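Local coordinates for protein endo-pectate lyase (Erwinia chrysanthemi, PDB 3B4N) that probably cleaves polygalacturonate and methylated pectins by calcium-dependent elimination within the chain, leaving unsaturated ends on the oligosaccharides, at residues A[280-286]-A[308-314]. Sequence-based numbering, arbitrary orientation.
Sequences IAGVNRN and VCEEFKG
Arg285 and Glu311 form the salt bridge that joins two neighbouring parallel strands of one sheet where the first of them ends. NH1 of Arg285 reaches OE2 of Glu311 at 2.9 Å; the carboxylate oxygen sits at the edge of the guanidinium, in its plane, while the two planar groups stand 86° apart. An extended chain from CG to NE carries the guanidinium across to the acid, whose other oxygen, OE1, is bonded to Thr331. Close by, the amide of Asn286 grips the backbone of Gly314 twice: OD1 accepts from Gly314 N at 2.7 Å, and ND2 donates to Gly314 O at 2.9 Å. With chi1 at 60°, CG sits between backbone N and carbonyl carbon, which turns the amide toward Gly314.

Between these grips and Val308 runs regular parallel pairing. Ala281 N donates to Val308 O, Glu310 N to Ala281 O, Val283 N to Glu310 O, Phe312 N to Val283 O and Arg285 N to Phe312 O. One water links Ala281 O, weakly, with Glu310 OE1.

Side chains pack across the pair on both faces, some in register and some diagonally. On one, Val283 CG2 rests 3.8 Å from Glu311 CG, with the sulfur of Cys309 beside it; on the other, the Phe312 ring comes within 3.6 Å, at CE2, of Gly282 CA, a spot where the glycine brings no side chain. Asn284, held by Cys254 O and Arg252, lies against Gly314.

Stacking of parallel rungs is what builds a parallel beta-helix, here the right-handed form. Strand 276-284 lies between 246-253 and 309-313, and antiparallel strand 323-327 closes the sheet beyond. Val283 and Cys309 face inward toward strands 290-298 and 334-336, where the Cys309–Cys334 disulfide links strand 309-313 to strand 334-336 within the helix's last turn.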
ATOM      1  N   ILE A 280      10.932   6.408  -5.348  1.00 10.15           N
ATOM      2  CA  ILE A 280       9.565   5.944  -5.505  1.00  9.56           C
ATOM      3  C   ILE A 280       9.403   4.801  -6.508  1.00  9.64           C
ATOM      4  O   ILE A 280       8.940   3.718  -6.142  1.00  9.49           O
ATOM      5  CB  ILE A 280       8.634   7.126  -5.895  1.00  9.64           C
ATOM      6  CG1 ILE A 280       8.678   8.203  -4.807  1.00 10.05           C
ATOM      7  CG2 ILE A 280       7.204   6.635  -6.080  1.00 10.93           C
ATOM      8  CD1 ILE A 280       8.181   7.739  -3.449  1.00 11.60           C
ATOM      9  N   ALA A 281       9.820   5.024  -7.751  1.00  9.40           N
ATOM     10  CA  ALA A 281       9.656   4.031  -8.805  1.00  9.02           C
ATOM     11  C   ALA A 281      10.901   3.810  -9.636  1.00 10.21           C
ATOM     12  O   ALA A 281      11.665   4.739  -9.882  1.00 11.32           O
ATOM     13  CB  ALA A 281       8.524   4.461  -9.718  1.00 10.37           C
ATOM     14  N   GLY A 282      11.074   2.569 -10.081  1.00  9.09           N
ATOM     15  CA  GLY A 282      12.199   2.207 -10.925  1.00  9.97           C
ATOM     16  C   GLY A 282      11.693   1.500 -12.172  1.00  9.64           C
ATOM     17  O   GLY A 282      11.147   0.394 -12.088  1.00 10.64           O
ATOM     18  N   VAL A 283      11.873   2.138 -13.324  1.00 10.09           N
ATOM     19  CA  VAL A 283      11.430   1.586 -14.602  1.00 10.55           C
ATOM     20  C   VAL A 283      12.608   1.130 -15.448  1.00 10.78           C
ATOM     21  O   VAL A 283      13.680   1.737 -15.410  1.00 12.31           O
ATOM     22  CB  VAL A 283      10.621   2.633 -15.439  1.00 10.92           C
ATOM     23  CG1 VAL A 283       9.322   2.982 -14.729  1.00 11.08           C
ATOM     24  CG2 VAL A 283      11.450   3.889 -15.675  1.00 12.37           C
ATOM     25  N   ASN A 284      12.415   0.042 -16.188  1.00 10.46           N
ATOM     26  CA  ASN A 284      13.460  -0.433 -17.102  1.00 10.10           C
ATOM     27  C   ASN A 284      13.064   0.221 -18.420  1.00 10.75           C
ATOM     28  O   ASN A 284      12.176  -0.270 -19.128  1.00 12.31           O
ATOM     29  CB  ASN A 284      13.415  -1.955 -17.248  1.00 10.84           C
ATOM     30  CG  ASN A 284      13.703  -2.667 -15.962  1.00 11.40           C
ATOM     31  OD1 ASN A 284      14.591  -2.271 -15.204  1.00 11.46           O
ATOM     32  ND2 ASN A 284      12.961  -3.737 -15.704  1.00 12.42           N
ATOM     33  N   ARG A 285      13.704   1.333 -18.767  1.00 11.54           N
ATOM     34  CA  ARG A 285      13.301   2.008 -19.990  1.00 12.87           C
ATOM     35  C   ARG A 285      13.556   1.215 -21.262  1.00 13.26           C
ATOM     36  O   ARG A 285      12.841   1.391 -22.246  1.00 14.09           O
ATOM     37  CB  ARG A 285      13.937   3.393 -20.079  1.00 13.89           C
ATOM     38  CG  ARG A 285      15.403   3.414 -20.403  1.00 14.11           C
ATOM     39  CD  ARG A 285      15.882   4.853 -20.379  1.00 16.48           C
ATOM     40  NE  ARG A 285      17.234   4.984 -20.901  1.00 15.86           N
ATOM     41  CZ  ARG A 285      18.053   5.990 -20.607  1.00 16.28           C
ATOM     42  NH1 ARG A 285      17.659   6.958 -19.786  1.00 14.74           N
ATOM     43  NH2 ARG A 285      19.275   6.019 -21.131  1.00 15.56           N
ATOM     44  N   ASN A 286      14.552   0.334 -21.247  1.00 13.74           N
ATOM     45  CA  ASN A 286      14.837  -0.467 -22.434  1.00 13.56           C
ATOM     46  C   ASN A 286      13.756  -1.512 -22.717  1.00 14.79           C
ATOM     47  O   ASN A 286      13.678  -2.043 -23.825  1.00 14.24           O
ATOM     48  CB  ASN A 286      16.206  -1.148 -22.300  1.00 13.29           C
ATOM     49  CG  ASN A 286      16.285  -2.066 -21.098  1.00 14.88           C
ATOM     50  OD1 ASN A 286      15.958  -1.669 -19.979  1.00 14.33           O
ATOM     51  ND2 ASN A 286      16.720  -3.303 -21.321  1.00 15.29           N
ATOM     52  N   VAL A 308      11.920  10.613  -7.408  1.00 11.85           N
ATOM     53  CA  VAL A 308      10.646   9.932  -7.603  1.00 11.66           C
ATOM     54  C   VAL A 308      10.763   8.812  -8.633  1.00 12.03           C
ATOM     55  O   VAL A 308      10.817   7.639  -8.263  1.00 13.94           O
ATOM     56  CB  VAL A 308       9.554  10.968  -7.967  1.00 10.78           C
ATOM     57  CG1 VAL A 308       8.220  10.286  -8.225  1.00 11.01           C
ATOM     58  CG2 VAL A 308       9.418  11.960  -6.809  1.00 13.28           C
ATOM     59  N   CYS A 309      10.840   9.153  -9.911  1.00 12.46           N
ATOM     60  CA  CYS A 309      10.952   8.123 -10.943  1.00 11.42           C
ATOM     61  C   CYS A 309      12.379   8.037 -11.445  1.00 12.00           C
ATOM     62  O   CYS A 309      12.964   9.038 -11.847  1.00 11.38           O
ATOM     63  CB  CYS A 309      10.018   8.448 -12.106  1.00 12.54           C
ATOM     64  SG  CYS A 309       9.844   7.169 -13.397  1.00 14.56           S
ATOM     65  N   GLU A 310      12.949   6.840 -11.407  1.00 10.59           N
ATOM     66  CA  GLU A 310      14.310   6.643 -11.886  1.00 11.70           C
ATOM     67  C   GLU A 310      14.296   5.637 -13.018  1.00 11.26           C
ATOM     68  O   GLU A 310      13.561   4.644 -12.972  1.00 10.60           O
ATOM     69  CB  GLU A 310      15.221   6.148 -10.759  1.00 11.95           C
ATOM     70  CG  GLU A 310      15.373   7.152  -9.619  1.00 14.91           C
ATOM     71  CD  GLU A 310      16.294   6.670  -8.523  1.00 16.53           C
ATOM     72  OE1 GLU A 310      16.159   5.507  -8.096  1.00 18.20           O
ATOM     73  OE2 GLU A 310      17.156   7.461  -8.084  1.00 19.05           O
ATOM     74  N   GLU A 311      15.097   5.913 -14.042  1.00 11.20           N
ATOM     75  CA  GLU A 311      15.204   5.032 -15.203  1.00 10.66           C
ATOM     76  C   GLU A 311      16.420   4.131 -15.068  1.00 10.40           C
ATOM     77  O   GLU A 311      17.478   4.564 -14.601  1.00 11.17           O
ATOM     78  CB  GLU A 311      15.287   5.859 -16.489  1.00 11.00           C
ATOM     79  CG  GLU A 311      13.950   6.502 -16.833  1.00 12.40           C
ATOM     80  CD  GLU A 311      13.965   7.360 -18.081  1.00 14.11           C
ATOM     81  OE1 GLU A 311      12.875   7.828 -18.470  1.00 14.22           O
ATOM     82  OE2 GLU A 311      15.043   7.580 -18.675  1.00 14.79           O
ATOM     83  N   PHE A 312      16.236   2.869 -15.454  1.00  9.51           N
ATOM     84  CA  PHE A 312      17.273   1.839 -15.390  1.00 10.17           C
ATOM     85  C   PHE A 312      17.285   1.046 -16.678  1.00 10.16           C
ATOM     86  O   PHE A 312      16.384   1.162 -17.506  1.00 10.13           O
ATOM     87  CB  PHE A 312      16.955   0.813 -14.303  1.00  9.81           C
ATOM     88  CG  PHE A 312      16.972   1.347 -12.911  1.00 10.25           C
ATOM     89  CD1 PHE A 312      18.096   1.189 -12.109  1.00 11.65           C
ATOM     90  CD2 PHE A 312      15.843   1.964 -12.380  1.00 10.83           C
ATOM     91  CE1 PHE A 312      18.103   1.631 -10.796  1.00 10.76           C
ATOM     92  CE2 PHE A 312      15.836   2.414 -11.067  1.00 11.51           C
ATOM     93  CZ  PHE A 312      16.966   2.249 -10.269  1.00 11.83           C
ATOM     94  N   LYS A 313      18.313   0.213 -16.814  1.00 12.23           N
ATOM     95  CA  LYS A 313      18.412  -0.697 -17.939  1.00 12.66           C
ATOM     96  C   LYS A 313      18.161  -2.055 -17.297  1.00 13.19           C
ATOM     97  O   LYS A 313      18.871  -2.439 -16.369  1.00 13.22           O
ATOM     98  CB  LYS A 313      19.813  -0.702 -18.555  1.00 13.88           C
ATOM     99  CG  LYS A 313      19.909  -1.608 -19.789  1.00 16.84           C
ATOM    100  CD  LYS A 313      21.353  -1.816 -20.241  1.00 19.41           C
ATOM    101  CE  LYS A 313      22.103  -2.718 -19.281  1.00 21.50           C
ATOM    102  NZ  LYS A 313      23.500  -2.991 -19.742  1.00 24.42           N
ATOM    103  N   GLY A 314      17.131  -2.758 -17.754  1.00 12.10           N
ATOM    104  CA  GLY A 314      16.840  -4.074 -17.214  1.00 12.69           C
ATOM    105  C   GLY A 314      17.568  -5.140 -18.015  1.00 13.26           C
ATOM    106  O   GLY A 314      17.924  -4.911 -19.170  1.00 14.56           O
TER
HETATM  107  O   HOH W   1      13.914   4.018  -8.182  1.00 18.88           O
HETATM  108  O   HOH W   2      17.062  -2.597 -14.056  1.00 12.84           O